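Local atomic coordinates of Lin1909 protein (Listeria innocua, PDB entry 3FIJ), a protein that is of unknown function but binds manganese and may hydrolyse gamma-glutamyl-gamma-aminobutyrate. Residues Thr161-Leu164 and Ala165-Pro169; Pro91-Asp94 and Ser95-Ala99. All blocks are in the same frame, centred on the assembly; numbering follows the deposited sequence.

From the N terminus, contact 2 comes first. It lies within the opening turns of helix 91-106, ahead of strand 111-114, and its charged side chains reach helix 116-124, the end of strand 6-10 and the loop that follows strand 64-67. Contact 1 follows much later, in the loop that joins strand 154-158 to strand 172-174, where residues 161-169 pack against strands 154-158, 189-195 and 200-205 and against helix 227-241. Each contact closes a local turn; the two stand in series, neither nesting nor crossing. Their centres are about 30 Å apart on opposite sides of the chain's centre, with the large mixed sheet as the element common to both surroundings.

Contact 1. Residues Thr161-Leu164 and Ala165-Pro169; sequences TSEL and AKHHP
Lys-166 and Glu-163 meet where residues 162-168 curl back on themselves, their side chains slanting over one another. From Lys-166, CB starts 3.1 Å from Glu-163 O and CG stays beside the same carbonyl; CD then passes 3.6 Å from Glu-163 OE2, CE runs on to OE1, and NZ ends 3.3 Å from Glu-163 OE1 in a weak salt bridge. The lysine chain is extended beyond CG, whereas the glutamate chain bends at chi2 (79°) and so folds its carboxylate back over the lysine. OE2 also accepts a weak bond from Trp-211. In the backbone, Lys-166 N bonds Glu-163 O, and Leu-164 O takes two N-H groups, His-167 N and His-168 N, both 2.8 Å from Leu-164 O, the first from above the carbonyl plane and the second within it. At the start, Ser-162 OG receives Ala-165 N at 3.1 Å with a fairly straight N-H approach (152°) and is bonded as well to Glu-159 O. On the buried side, Leu-164 CD1 touches His-168 CD2 at 3.7 Å, the leucine resting on Ala-193 and Ala-202 and the histidine on Leu-232. The N-H groups of Glu-163 and Leu-164 thus find one carboxylate, that of Glu-204 on strand 200-205, while the Lys-166 to Glu-163 pair is a loose one.

Contact 2. Residues Pro91-Asp94 and Ser95-Ala99; sequences PPRD and SYEIA
The first turns of helix 91-106 carry this contact, opening with Pro-91 and Pro-92 and meeting Ser-95, Tyr-96 and Glu-97 one turn on. Pro-91 O is gripped twice by Ser-95: its N lies 2.9 Å from Pro-91 O, nearly on the line of the C=O bond, and its OG donates from above the carbonyl plane at 3.1 Å from Pro-91 O. The serine hydroxyl can bend back in this way because OG stands beside the backbone N (chi1 -63°). The i to i+4 ladder continues with Tyr-96 N to Pro-92 O and Glu-97 N to Arg-93 O, the latter bond 2.8 Å long. An i, i+4 ion pair runs alongside this ladder: Arg-93 NH1 reaches Glu-97 OE2 at about 2.7 Å, although the position of OE2 is uncertain. Bends at chi2 and chi3 carry the arginine toward the next turn; its CD lies 3.2 Å from Glu-97 CD, and the carboxylate meets an edge of the guanidinium with the two planes 77° apart. Here the helix faces the core of the class I amidotransferase fold, where Thr-10 also bonds Glu-97 OE2, and Arg-116 makes salt bridges to both Glu-97 OE1 and Asp-94 OD1. Gly-69 O receives Arg-93 NH2. Other side chains of the same turns face neighbouring subunits: Pro-91 packs on Leu-151 of one and Tyr-96 on Phe-43 of another.

Contact 1. Residues Thr161-Leu164 and Ala165-Pro169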
loop_
_atom_site.group_PDB
_atom_site.type_symbol
_atom_site.label_atom_id
_atom_site.label_comp_id
_atom_site.label_asym_id
_atom_site.label_seq_id
_atom_site.Cartn_x
_atom_site.Cartn_y
_atom_site.Cartn_z
ATOM N N THR A 161 46.377 -14.617 -13.077
ATOM C CA THR A 161 46.553 -15.126 -14.434
ATOM C C THR A 161 45.244 -15.157 -15.213
ATOM O O THR A 161 45.231 -15.534 -16.383
ATOM C CB THR A 161 47.074 -16.574 -14.414
ATOM O OG1 THR A 161 46.255 -17.347 -13.522
ATOM C CG2 THR A 161 48.526 -16.630 -13.958
ATOM N N SER A 162 44.146 -14.765 -14.571
ATOM C CA SER A 162 42.838 -14.815 -15.214
ATOM C C SER A 162 42.458 -13.651 -16.125
ATOM O O SER A 162 43.010 -12.551 -16.041
ATOM C CB SER A 162 41.750 -14.959 -14.154
ATOM O OG SER A 162 41.525 -13.722 -13.503
ATOM N N GLU A 163 41.490 -13.919 -16.997
ATOM C CA GLU A 163 40.970 -12.919 -17.913
ATOM C C GLU A 163 40.443 -11.783 -17.042
ATOM O O GLU A 163 40.671 -10.608 -17.330
ATOM C CB GLU A 163 39.825 -13.518 -18.731
ATOM C CG GLU A 163 39.196 -12.596 -19.772
ATOM C CD GLU A 163 40.021 -12.484 -21.050
ATOM O OE1 GLU A 163 40.668 -13.482 -21.422
ATOM O OE2 GLU A 163 40.006 -11.405 -21.686
ATOM N N LEU A 164 39.748 -12.147 -15.968
ATOM C CA LEU A 164 39.174 -11.163 -15.052
ATOM C C LEU A 164 40.239 -10.185 -14.597
ATOM O O LEU A 164 40.006 -8.970 -14.559
ATOM C CB LEU A 164 38.567 -11.852 -13.824
ATOM C CG LEU A 164 37.783 -10.937 -12.880
ATOM C CD1 LEU A 164 36.613 -10.316 -13.641
ATOM C CD2 LEU A 164 37.276 -11.731 -11.683
ATOM N N ALA A 165 41.414 -10.724 -14.270
ATOM C CA ALA A 165 42.541 -9.921 -13.803
ATOM C C ALA A 165 43.006 -8.877 -14.819
ATOM O O ALA A 165 43.735 -7.953 -14.469
ATOM C CB ALA A 165 43.709 -10.836 -13.399
ATOM N N LYS A 166 42.585 -9.023 -16.071
ATOM C CA LYS A 166 42.952 -8.056 -17.106
ATOM C C LYS A 166 42.100 -6.806 -16.938
ATOM O O LYS A 166 42.388 -5.758 -17.520
ATOM C CB LYS A 166 42.685 -8.616 -18.504
ATOM C CG LYS A 166 43.505 -9.825 -18.892
ATOM C CD LYS A 166 43.176 -10.256 -20.316
ATOM C CE LYS A 166 43.921 -11.529 -20.702
ATOM N NZ LYS A 166 43.557 -11.993 -22.075
ATOM N N HIS A 167 41.046 -6.920 -16.138
ATOM C CA HIS A 167 40.147 -5.797 -15.945
ATOM C C HIS A 167 39.922 -5.392 -14.490
ATOM O O HIS A 167 39.562 -4.253 -14.211
ATOM C CB HIS A 167 38.816 -6.109 -16.628
ATOM C CG HIS A 167 38.960 -6.556 -18.052
ATOM N ND1 HIS A 167 38.978 -7.888 -18.420
ATOM C CD2 HIS A 167 39.109 -5.853 -19.197
ATOM C CE1 HIS A 167 39.129 -7.981 -19.726
ATOM N NE2 HIS A 167 39.212 -6.761 -20.226
ATOM N N HIS A 168 40.138 -6.317 -13.562
ATOM C CA HIS A 168 39.950 -6.021 -12.148
ATOM C C HIS A 168 41.193 -6.318 -11.301
ATOM O O HIS A 168 41.857 -7.337 -11.487
ATOM C CB HIS A 168 38.765 -6.820 -11.571
ATOM C CG HIS A 168 37.416 -6.378 -12.054
ATOM N ND1 HIS A 168 37.178 -5.119 -12.563
ATOM C CD2 HIS A 168 36.221 -7.013 -12.054
ATOM C CE1 HIS A 168 35.894 -5.001 -12.857
ATOM N NE2 HIS A 168 35.290 -6.136 -12.558
ATOM N N PRO A 169 41.527 -5.418 -10.363
ATOM C CA PRO A 169 42.689 -5.628 -9.500
ATOM C C PRO A 169 42.268 -6.549 -8.367
ATOM O O PRO A 169 41.077 -6.686 -8.092
ATOM C CB PRO A 169 43.005 -4.225 -9.004
ATOM C CG PRO A 169 41.657 -3.611 -8.902
ATOM C CD PRO A 169 40.994 -4.054 -10.191
#

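Contact 2. Residues Pro91-Asp94 and Ser95-Ala99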
loop_
_atom_site.group_PDB
_atom_site.type_symbol
_atom_site.label_atom_id
_atom_site.label_comp_id
_atom_site.label_asym_id
_atom_site.label_seq_id
_atom_site.Cartn_x
_atom_site.Cartn_y
_atom_site.Cartn_z
ATOM N N PRO A 91 11.180 -22.909 -15.505
ATOM C CA PRO A 91 11.745 -23.896 -16.435
ATOM C C PRO A 91 11.966 -23.482 -17.891
ATOM O O PRO A 91 13.029 -23.737 -18.457
ATOM C CB PRO A 91 10.783 -25.072 -16.303
ATOM C CG PRO A 91 10.382 -24.995 -14.855
ATOM C CD PRO A 91 10.123 -23.519 -14.677
ATOM N N PRO A 92 10.967 -22.846 -18.522
ATOM C CA PRO A 92 11.126 -22.430 -19.920
ATOM C C PRO A 92 12.309 -21.492 -20.196
ATOM O O PRO A 92 12.947 -21.586 -21.249
ATOM C CB PRO A 92 9.775 -21.802 -20.243
ATOM C CG PRO A 92 8.823 -22.614 -19.406
ATOM C CD PRO A 92 9.567 -22.676 -18.082
ATOM N N ARG A 93 12.616 -20.594 -19.265
ATOM C CA ARG A 93 13.746 -19.697 -19.488
ATOM C C ARG A 93 15.037 -20.500 -19.442
ATOM O O ARG A 93 15.888 -20.383 -20.323
ATOM C CB ARG A 93 13.819 -18.589 -18.430
ATOM C CG ARG A 93 14.593 -17.359 -18.933
ATOM C CD ARG A 93 15.865 -17.014 -18.151
ATOM N NE ARG A 93 15.652 -15.862 -17.279
ATOM C CZ ARG A 93 16.472 -14.813 -17.164
ATOM N NH1 ARG A 93 17.599 -14.730 -17.865
ATOM N NH2 ARG A 93 16.142 -13.818 -16.349
ATOM N N ASP A 94 15.167 -21.315 -18.401
ATOM C CA ASP A 94 16.345 -22.143 -18.200
ATOM C C ASP A 94 16.623 -23.031 -19.396
ATOM O O ASP A 94 17.754 -23.110 -19.866
ATOM C CB ASP A 94 16.173 -22.981 -16.935
ATOM C CG ASP A 94 16.061 -22.120 -15.692
ATOM O OD1 ASP A 94 16.894 -21.196 -15.547
ATOM O OD2 ASP A 94 15.153 -22.358 -14.865
ATOM N N SER A 95 15.580 -23.686 -19.899
ATOM C CA SER A 95 15.724 -24.563 -21.060
ATOM C C SER A 95 16.204 -23.790 -22.278
ATOM O O SER A 95 17.131 -24.217 -22.972
ATOM C CB SER A 95 14.391 -25.233 -21.395
ATOM O OG SER A 95 13.968 -26.075 -20.337
ATOM N N TYR A 96 15.557 -22.657 -22.537
ATOM C CA TYR A 96 15.911 -21.826 -23.678
ATOM C C TYR A 96 17.347 -21.325 -23.573
ATOM O O TYR A 96 18.114 -21.425 -24.528
ATOM C CB TYR A 96 14.953 -20.635 -23.802
ATOM C CG TYR A 96 15.184 -19.836 -25.062
ATOM C CD1 TYR A 96 15.139 -20.456 -26.318
ATOM C CD2 TYR A 96 15.462 -18.465 -25.006
ATOM C CE1 TYR A 96 15.367 -19.727 -27.493
ATOM C CE2 TYR A 96 15.696 -17.721 -26.173
ATOM C CZ TYR A 96 15.645 -18.357 -27.412
ATOM O OH TYR A 96 15.863 -17.643 -28.568
ATOM N N GLU A 97 17.712 -20.788 -22.413
ATOM C CA GLU A 97 19.070 -20.294 -22.227
ATOM C C GLU A 97 20.075 -21.439 -22.358
ATOM O O GLU A 97 21.129 -21.272 -22.971
ATOM C CB GLU A 97 19.212 -19.590 -20.872
ATOM C CG GLU A 97 18.346 -18.351 -20.765
ATOM C CD GLU A 97 18.727 -17.444 -19.615
ATOM O OE1 GLU A 97 19.072 -17.947 -18.535
ATOM O OE2 GLU A 97 18.658 -16.219 -19.786
ATOM N N ILE A 98 19.748 -22.602 -21.798
ATOM C CA ILE A 98 20.643 -23.750 -21.914
ATOM C C ILE A 98 20.897 -23.932 -23.413
ATOM O O ILE A 98 22.044 -24.001 -23.859
ATOM C CB ILE A 98 20.008 -25.063 -21.372
ATOM C CG1 ILE A 98 19.751 -24.963 -19.869
ATOM C CG2 ILE A 98 20.926 -26.243 -21.681
ATOM C CD1 ILE A 98 20.980 -24.837 -19.032
ATOM N N ALA A 99 19.809 -23.986 -24.181
ATOM C CA ALA A 99 19.890 -24.146 -25.631
ATOM C C ALA A 99 20.710 -23.024 -26.265
ATOM O O ALA A 99 21.413 -23.246 -27.251
ATOM C CB ALA A 99 18.481 -24.181 -26.235
#